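Local coordinates for protein integrase (Enterobacteria phage lambda, PDB 1AE9) that catalyses site-specific DNA recombination that inserts the phage genome into the host chromosome and, together with excisionase, cuts it out again, at residues A26-L40 and F131-E143. Numbering follows the deposited sequence.
Sequences AMELAVVTGQRVGDL and FHELRSLSARLYE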
ATOM      1  N   ALA A  26       1.527  11.127 -15.738  1.00 14.48           N
ATOM      2  CA  ALA A  26       1.100   9.748 -15.524  1.00 12.52           C
ATOM      3  C   ALA A  26      -0.254   9.532 -16.216  1.00 13.55           C
ATOM      4  O   ALA A  26      -0.493   8.468 -16.797  1.00 12.19           O
ATOM      5  CB  ALA A  26       0.996   9.445 -14.041  1.00 12.25           C
ATOM      6  N   MET A  27      -1.123  10.548 -16.169  1.00 13.55           N
ATOM      7  CA  MET A  27      -2.444  10.475 -16.815  1.00 13.99           C
ATOM      8  C   MET A  27      -2.284  10.300 -18.325  1.00 12.69           C
ATOM      9  O   MET A  27      -2.914   9.425 -18.934  1.00 12.74           O
ATOM     10  CB  MET A  27      -3.283  11.730 -16.525  1.00 12.49           C
ATOM     11  CG  MET A  27      -3.900  11.764 -15.127  1.00 13.92           C
ATOM     12  SD  MET A  27      -4.700  13.324 -14.711  1.00 15.00           S
ATOM     13  CE  MET A  27      -6.103  13.276 -15.888  1.00 12.23           C
ATOM     14  N   GLU A  28      -1.417  11.113 -18.922  1.00 13.69           N
ATOM     15  CA  GLU A  28      -1.176  11.031 -20.356  1.00 14.82           C
ATOM     16  C   GLU A  28      -0.598   9.673 -20.742  1.00 16.20           C
ATOM     17  O   GLU A  28      -1.056   9.043 -21.701  1.00 15.63           O
ATOM     18  CB  GLU A  28      -0.228  12.135 -20.797  1.00 16.40           C
ATOM     19  CG  GLU A  28      -0.839  13.514 -20.749  1.00 19.75           C
ATOM     20  CD  GLU A  28       0.131  14.605 -21.162  1.00 24.15           C
ATOM     21  OE1 GLU A  28       1.339  14.325 -21.310  1.00 23.91           O
ATOM     22  OE2 GLU A  28      -0.316  15.759 -21.325  1.00 28.31           O
ATOM     23  N   LEU A  29       0.381   9.206 -19.972  1.00 15.90           N
ATOM     24  CA  LEU A  29       1.018   7.927 -20.248  1.00 15.23           C
ATOM     25  C   LEU A  29       0.024   6.763 -20.117  1.00 15.55           C
ATOM     26  O   LEU A  29       0.073   5.804 -20.883  1.00 16.00           O
ATOM     27  CB  LEU A  29       2.229   7.738 -19.327  1.00 17.27           C
ATOM     28  CG  LEU A  29       3.416   6.951 -19.888  1.00 21.22           C
ATOM     29  CD1 LEU A  29       4.009   7.680 -21.097  1.00 19.74           C
ATOM     30  CD2 LEU A  29       4.479   6.781 -18.805  1.00 22.38           C
ATOM     31  N   ALA A  30      -0.905   6.866 -19.176  1.00 14.77           N
ATOM     32  CA  ALA A  30      -1.906   5.827 -18.976  1.00 14.46           C
ATOM     33  C   ALA A  30      -2.838   5.707 -20.183  1.00 16.63           C
ATOM     34  O   ALA A  30      -3.187   4.596 -20.596  1.00 16.80           O
ATOM     35  CB  ALA A  30      -2.719   6.121 -17.727  1.00 12.57           C
ATOM     36  N   VAL A  31      -3.247   6.846 -20.737  1.00 16.85           N
ATOM     37  CA  VAL A  31      -4.152   6.855 -21.887  1.00 17.46           C
ATOM     38  C   VAL A  31      -3.463   6.480 -23.201  1.00 16.88           C
ATOM     39  O   VAL A  31      -4.006   5.710 -23.980  1.00 18.63           O
ATOM     40  CB  VAL A  31      -4.898   8.225 -22.036  1.00 17.82           C
ATOM     41  CG1 VAL A  31      -5.780   8.231 -23.295  1.00 14.84           C
ATOM     42  CG2 VAL A  31      -5.772   8.486 -20.801  1.00 15.70           C
ATOM     43  N   VAL A  32      -2.258   6.982 -23.435  1.00 16.87           N
ATOM     44  CA  VAL A  32      -1.570   6.671 -24.680  1.00 16.69           C
ATOM     45  C   VAL A  32      -0.944   5.264 -24.748  1.00 18.51           C
ATOM     46  O   VAL A  32      -0.743   4.731 -25.842  1.00 18.59           O
ATOM     47  CB  VAL A  32      -0.552   7.790 -25.065  1.00 16.75           C
ATOM     48  CG1 VAL A  32       0.734   7.672 -24.269  1.00 15.37           C
ATOM     49  CG2 VAL A  32      -0.276   7.767 -26.558  1.00 16.40           C
ATOM     50  N   THR A  33      -0.624   4.658 -23.602  1.00 18.80           N
ATOM     51  CA  THR A  33      -0.047   3.308 -23.614  1.00 17.36           C
ATOM     52  C   THR A  33      -1.076   2.243 -23.237  1.00 17.87           C
ATOM     53  O   THR A  33      -0.876   1.059 -23.513  1.00 19.41           O
ATOM     54  CB  THR A  33       1.175   3.142 -22.656  1.00 16.67           C
ATOM     55  OG1 THR A  33       0.733   3.175 -21.292  1.00 17.02           O
ATOM     56  CG2 THR A  33       2.222   4.227 -22.888  1.00 15.81           C
ATOM     57  N   GLY A  34      -2.156   2.660 -22.575  1.00 16.68           N
ATOM     58  CA  GLY A  34      -3.189   1.728 -22.151  1.00 15.47           C
ATOM     59  C   GLY A  34      -2.760   0.712 -21.092  1.00 15.33           C
ATOM     60  O   GLY A  34      -3.494  -0.250 -20.822  1.00 15.69           O
ATOM     61  N   GLN A  35      -1.604   0.928 -20.460  1.00 14.11           N
ATOM     62  CA  GLN A  35      -1.101  -0.007 -19.453  1.00 13.95           C
ATOM     63  C   GLN A  35      -1.647   0.205 -18.040  1.00 14.71           C
ATOM     64  O   GLN A  35      -1.986   1.327 -17.651  1.00 14.38           O
ATOM     65  CB  GLN A  35       0.433   0.002 -19.445  1.00 13.18           C
ATOM     66  CG  GLN A  35       1.062  -0.397 -20.792  1.00 15.39           C
ATOM     67  CD  GLN A  35       0.454  -1.672 -21.370  1.00 17.44           C
ATOM     68  OE1 GLN A  35       0.530  -2.751 -20.765  1.00 19.48           O
ATOM     69  NE2 GLN A  35      -0.178  -1.551 -22.527  1.00 16.20           N
ATOM     70  N   ARG A  36      -1.773  -0.888 -17.289  1.00 16.08           N
ATOM     71  CA  ARG A  36      -2.267  -0.833 -15.917  1.00 16.05           C
ATOM     72  C   ARG A  36      -1.320   0.053 -15.113  1.00 16.54           C
ATOM     73  O   ARG A  36      -0.121   0.100 -15.407  1.00 16.42           O
ATOM     74  CB  ARG A  36      -2.297  -2.228 -15.306  1.00 16.33           C
ATOM     75  CG  ARG A  36      -3.261  -3.200 -15.983  1.00 21.08           C
ATOM     76  CD  ARG A  36      -3.297  -4.510 -15.215  1.00 20.90           C
ATOM     77  NE  ARG A  36      -4.163  -5.520 -15.820  1.00 22.11           N
ATOM     78  CZ  ARG A  36      -3.832  -6.270 -16.867  1.00 23.01           C
ATOM     79  NH1 ARG A  36      -2.647  -6.133 -17.457  1.00 23.48           N
ATOM     80  NH2 ARG A  36      -4.676  -7.194 -17.305  1.00 23.60           N
ATOM     81  N   VAL A  37      -1.843   0.719 -14.082  1.00 16.25           N
ATOM     82  CA  VAL A  37      -1.044   1.624 -13.261  1.00 15.55           C
ATOM     83  C   VAL A  37       0.197   0.959 -12.646  1.00 16.76           C
ATOM     84  O   VAL A  37       1.275   1.575 -12.600  1.00 15.43           O
ATOM     85  CB  VAL A  37      -1.911   2.365 -12.190  1.00 15.13           C
ATOM     86  CG1 VAL A  37      -2.494   1.387 -11.174  1.00 13.75           C
ATOM     87  CG2 VAL A  37      -1.090   3.470 -11.506  1.00 14.07           C
ATOM     88  N   GLY A  38       0.066  -0.312 -12.253  1.00 17.21           N
ATOM     89  CA  GLY A  38       1.194  -1.037 -11.686  1.00 15.98           C
ATOM     90  C   GLY A  38       2.336  -1.075 -12.682  1.00 16.49           C
ATOM     91  O   GLY A  38       3.500  -0.862 -12.328  1.00 18.31           O
ATOM     92  N   ASP A  39       2.014  -1.297 -13.950  1.00 15.73           N
ATOM     93  CA  ASP A  39       3.043  -1.341 -14.978  1.00 15.69           C
ATOM     94  C   ASP A  39       3.584   0.039 -15.339  1.00 16.43           C
ATOM     95  O   ASP A  39       4.766   0.172 -15.652  1.00 15.83           O
ATOM     96  CB  ASP A  39       2.550  -2.093 -16.215  1.00 17.15           C
ATOM     97  CG  ASP A  39       2.233  -3.545 -15.914  1.00 17.84           C
ATOM     98  OD1 ASP A  39       3.009  -4.181 -15.171  1.00 18.50           O
ATOM     99  OD2 ASP A  39       1.196  -4.045 -16.391  1.00 18.99           O
ATOM    100  N   LEU A  40       2.744   1.071 -15.274  1.00 16.51           N
ATOM    101  CA  LEU A  40       3.211   2.425 -15.570  1.00 16.02           C
ATOM    102  C   LEU A  40       4.302   2.788 -14.563  1.00 16.43           C
ATOM    103  O   LEU A  40       5.339   3.355 -14.922  1.00 16.21           O
ATOM    104  CB  LEU A  40       2.075   3.446 -15.445  1.00 15.91           C
ATOM    105  CG  LEU A  40       0.942   3.452 -16.471  1.00 18.64           C
ATOM    106  CD1 LEU A  40      -0.097   4.465 -16.031  1.00 19.55           C
ATOM    107  CD2 LEU A  40       1.464   3.788 -17.855  1.00 18.87           C
ATOM    108  N   PHE A 131      -8.116   5.933 -11.138  1.00 17.10           N
ATOM    109  CA  PHE A 131      -7.055   6.022 -12.131  1.00 16.80           C
ATOM    110  C   PHE A 131      -7.148   4.834 -13.090  1.00 18.05           C
ATOM    111  O   PHE A 131      -6.833   4.963 -14.275  1.00 17.07           O
ATOM    112  CB  PHE A 131      -5.675   6.061 -11.467  1.00 15.93           C
ATOM    113  CG  PHE A 131      -4.556   6.405 -12.414  1.00 15.16           C
ATOM    114  CD1 PHE A 131      -3.883   5.407 -13.113  1.00 14.26           C
ATOM    115  CD2 PHE A 131      -4.172   7.730 -12.607  1.00 14.79           C
ATOM    116  CE1 PHE A 131      -2.847   5.716 -13.989  1.00 13.90           C
ATOM    117  CE2 PHE A 131      -3.128   8.053 -13.486  1.00 14.54           C
ATOM    118  CZ  PHE A 131      -2.468   7.044 -14.176  1.00 14.14           C
ATOM    119  N   HIS A 132      -7.596   3.684 -12.590  1.00 19.89           N
ATOM    120  CA  HIS A 132      -7.731   2.510 -13.444  1.00 23.56           C
ATOM    121  C   HIS A 132      -8.663   2.756 -14.639  1.00 22.93           C
ATOM    122  O   HIS A 132      -8.496   2.150 -15.699  1.00 23.42           O
ATOM    123  CB  HIS A 132      -8.232   1.289 -12.668  1.00 27.48           C
ATOM    124  CG  HIS A 132      -8.486   0.096 -13.543  1.00 35.66           C
ATOM    125  ND1 HIS A 132      -9.748  -0.261 -13.972  1.00 39.27           N
ATOM    126  CD2 HIS A 132      -7.630  -0.771 -14.141  1.00 38.33           C
ATOM    127  CE1 HIS A 132      -9.661  -1.290 -14.800  1.00 39.86           C
ATOM    128  NE2 HIS A 132      -8.386  -1.618 -14.920  1.00 40.43           N
ATOM    129  N   GLU A 133      -9.634   3.647 -14.485  1.00 22.64           N
ATOM    130  CA  GLU A 133     -10.556   3.912 -15.579  1.00 22.60           C
ATOM    131  C   GLU A 133      -9.891   4.515 -16.811  1.00 22.16           C
ATOM    132  O   GLU A 133     -10.478   4.518 -17.901  1.00 23.10           O
ATOM    133  CB  GLU A 133     -11.744   4.755 -15.102  1.00 23.96           C
ATOM    134  CG  GLU A 133     -12.903   3.909 -14.560  1.00 28.36           C
ATOM    135  CD  GLU A 133     -12.457   2.839 -13.561  1.00 32.41           C
ATOM    136  OE1 GLU A 133     -12.136   3.194 -12.410  1.00 33.26           O
ATOM    137  OE2 GLU A 133     -12.427   1.638 -13.921  1.00 34.53           O
ATOM    138  N   LEU A 134      -8.651   4.973 -16.656  1.00 18.70           N
ATOM    139  CA  LEU A 134      -7.905   5.555 -17.768  1.00 18.32           C
ATOM    140  C   LEU A 134      -7.517   4.478 -18.787  1.00 17.37           C
ATOM    141  O   LEU A 134      -7.298   4.781 -19.957  1.00 16.70           O
ATOM    142  CB  LEU A 134      -6.658   6.294 -17.256  1.00 17.66           C
ATOM    143  CG  LEU A 134      -6.945   7.566 -16.450  1.00 16.89           C
ATOM    144  CD1 LEU A 134      -5.662   8.131 -15.888  1.00 15.70           C
ATOM    145  CD2 LEU A 134      -7.628   8.590 -17.335  1.00 15.13           C
ATOM    146  N   ARG A 135      -7.447   3.228 -18.335  1.00 17.21           N
ATOM    147  CA  ARG A 135      -7.110   2.088 -19.194  1.00 18.64           C
ATOM    148  C   ARG A 135      -8.300   1.755 -20.114  1.00 19.08           C
ATOM    149  O   ARG A 135      -8.120   1.468 -21.299  1.00 18.45           O
ATOM    150  CB  ARG A 135      -6.724   0.884 -18.326  1.00 18.07           C
ATOM    151  CG  ARG A 135      -6.337  -0.379 -19.075  1.00 18.69           C
ATOM    152  CD  ARG A 135      -5.632  -1.363 -18.125  1.00 16.61           C
ATOM    153  NE  ARG A 135      -5.824  -2.767 -18.502  1.00 18.68           N
ATOM    154  CZ  ARG A 135      -5.048  -3.457 -19.339  1.00 19.81           C
ATOM    155  NH1 ARG A 135      -3.991  -2.893 -19.917  1.00 19.05           N
ATOM    156  NH2 ARG A 135      -5.330  -4.734 -19.594  1.00 20.02           N
ATOM    157  N   SER A 136      -9.513   1.820 -19.567  1.00 20.12           N
ATOM    158  CA  SER A 136     -10.728   1.571 -20.346  1.00 21.16           C
ATOM    159  C   SER A 136     -10.900   2.719 -21.336  1.00 20.10           C
ATOM    160  O   SER A 136     -11.302   2.500 -22.479  1.00 21.20           O
ATOM    161  CB  SER A 136     -11.960   1.511 -19.439  1.00 21.99           C
ATOM    162  OG  SER A 136     -11.832   0.493 -18.469  1.00 30.53           O
ATOM    163  N   LEU A 137     -10.606   3.943 -20.894  1.00 18.65           N
ATOM    164  CA  LEU A 137     -10.715   5.103 -21.771  1.00 18.55           C
ATOM    165  C   LEU A 137      -9.766   4.915 -22.951  1.00 19.59           C
ATOM    166  O   LEU A 137     -10.162   5.104 -24.103  1.00 20.74           O
ATOM    167  CB  LEU A 137     -10.414   6.408 -21.020  1.00 17.02           C
ATOM    168  CG  LEU A 137     -10.424   7.713 -21.837  1.00 17.70           C
ATOM    169  CD1 LEU A 137     -11.751   7.910 -22.551  1.00 16.63           C
ATOM    170  CD2 LEU A 137     -10.133   8.889 -20.936  1.00 16.91           C
ATOM    171  N   SER A 138      -8.531   4.512 -22.663  1.00 19.39           N
ATOM    172  CA  SER A 138      -7.519   4.252 -23.687  1.00 19.04           C
ATOM    173  C   SER A 138      -8.081   3.273 -24.732  1.00 20.07           C
ATOM    174  O   SER A 138      -7.963   3.498 -25.935  1.00 21.32           O
ATOM    175  CB  SER A 138      -6.272   3.639 -23.033  1.00 18.26           C
ATOM    176  OG  SER A 138      -5.268   3.327 -23.987  1.00 17.44           O
ATOM    177  N   ALA A 139      -8.679   2.184 -24.263  1.00 20.97           N
ATOM    178  CA  ALA A 139      -9.255   1.176 -25.147  1.00 21.89           C
ATOM    179  C   ALA A 139     -10.351   1.741 -26.058  1.00 23.70           C
ATOM    180  O   ALA A 139     -10.302   1.530 -27.266  1.00 24.73           O
ATOM    181  CB  ALA A 139      -9.795  -0.000 -24.329  1.00 20.51           C
ATOM    182  N   ARG A 140     -11.327   2.453 -25.486  1.00 25.29           N
ATOM    183  CA  ARG A 140     -12.428   3.034 -26.268  1.00 25.34           C
ATOM    184  C   ARG A 140     -11.937   4.055 -27.289  1.00 26.31           C
ATOM    185  O   ARG A 140     -12.416   4.087 -28.426  1.00 28.34           O
ATOM    186  CB  ARG A 140     -13.488   3.666 -25.359  1.00 25.32           C
ATOM    187  CG  ARG A 140     -14.190   2.673 -24.438  1.00 28.01           C
ATOM    188  CD  ARG A 140     -15.381   3.297 -23.709  1.00 30.66           C
ATOM    189  NE  ARG A 140     -15.028   4.506 -22.959  1.00 34.49           N
ATOM    190  CZ  ARG A 140     -14.679   4.530 -21.671  1.00 34.48           C
ATOM    191  NH1 ARG A 140     -14.629   3.409 -20.961  1.00 34.09           N
ATOM    192  NH2 ARG A 140     -14.384   5.682 -21.091  1.00 33.64           N
ATOM    193  N   LEU A 141     -10.969   4.878 -26.903  1.00 24.15           N
ATOM    194  CA  LEU A 141     -10.425   5.868 -27.817  1.00 24.07           C
ATOM    195  C   LEU A 141      -9.647   5.206 -28.954  1.00 25.95           C
ATOM    196  O   LEU A 141      -9.752   5.633 -30.106  1.00 25.62           O
ATOM    197  CB  LEU A 141      -9.525   6.863 -27.078  1.00 22.31           C
ATOM    198  CG  LEU A 141     -10.191   7.778 -26.040  1.00 23.87           C
ATOM    199  CD1 LEU A 141      -9.155   8.746 -25.465  1.00 21.26           C
ATOM    200  CD2 LEU A 141     -11.334   8.562 -26.683  1.00 23.61           C
ATOM    201  N   TYR A 142      -8.852   4.183 -28.630  1.00 26.98           N
ATOM    202  CA  TYR A 142      -8.059   3.454 -29.629  1.00 27.16           C
ATOM    203  C   TYR A 142      -8.923   2.596 -30.547  1.00 28.21           C
ATOM    204  O   TYR A 142      -8.590   2.404 -31.715  1.00 28.98           O
ATOM    205  CB  TYR A 142      -6.976   2.596 -28.960  1.00 25.62           C
ATOM    206  CG  TYR A 142      -5.673   3.341 -28.748  1.00 24.31           C
ATOM    207  CD1 TYR A 142      -5.132   4.127 -29.765  1.00 22.41           C
ATOM    208  CD2 TYR A 142      -4.986   3.271 -27.533  1.00 21.47           C
ATOM    209  CE1 TYR A 142      -3.941   4.822 -29.584  1.00 21.48           C
ATOM    210  CE2 TYR A 142      -3.796   3.966 -27.344  1.00 18.55           C
ATOM    211  CZ  TYR A 142      -3.281   4.736 -28.375  1.00 19.95           C
ATOM    212  OH  TYR A 142      -2.095   5.409 -28.223  1.00 19.38           O
ATOM    213  N   GLU A 143     -10.026   2.087 -30.010  1.00 28.40           N
ATOM    214  CA  GLU A 143     -10.964   1.276 -30.773  1.00 30.94           C
ATOM    215  C   GLU A 143     -11.560   2.119 -31.905  1.00 32.34           C
ATOM    216  O   GLU A 143     -11.801   1.621 -33.002  1.00 34.26           O
ATOM    217  CB  GLU A 143     -12.076   0.768 -29.858  1.00 29.84           C
TER
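The two arginines of the tyrosine-recombinase active site, Arg36 and Arg135, meet where the turn after helix 21-33 passes the start of helix 133-145. Their guanidinium groups stack with centres 3.9 Å apart and planes 26° from parallel, Arg135 NH2 lying over one face of Arg36. Both are predicted catalytic residues, as is His132 nearby, and such a pair of positive groups suits the DNA phosphate on which these enzymes act. Arg135 is gripped at its edge: with CG anti to the backbone N its extended chain runs beside the turn, and NH1 donates to Gly34 O at 2.8 Å, in the carbonyl plane though bent at the hydrogen (136°). Arg135 NH2 hydrogen-bonds to Leu155 O and Arg36 NH1 to Gln57 OE1.

Further along, two hydroxyls take carbonyls at the end of helix 21-33, Ser138 OG donating to Val31 O (2.7 Å) and Tyr142 OH to Val32 O (2.8 Å), the latter at the edge of the tyrosine ring. Gly34, at positive phi, brings its CA to 3.2 Å from Ser138 OG, so backbone and hydroxyl pack directly. Val31 is a knob among Leu134, Leu137, Ser138 and Leu141. At the other end Phe131 fills the angle between helices 21-33 and 37-42: Leu40 CD1 meets its edge at CE1 (3.6 Å), and Ala30 CB approaches CZ obliquely (3.7 Å). Helix segments 26-33 and 133-143 cross at -46°, a buried packing that brings the two arginines together, consistent with the catalytic core of the phage integrase family.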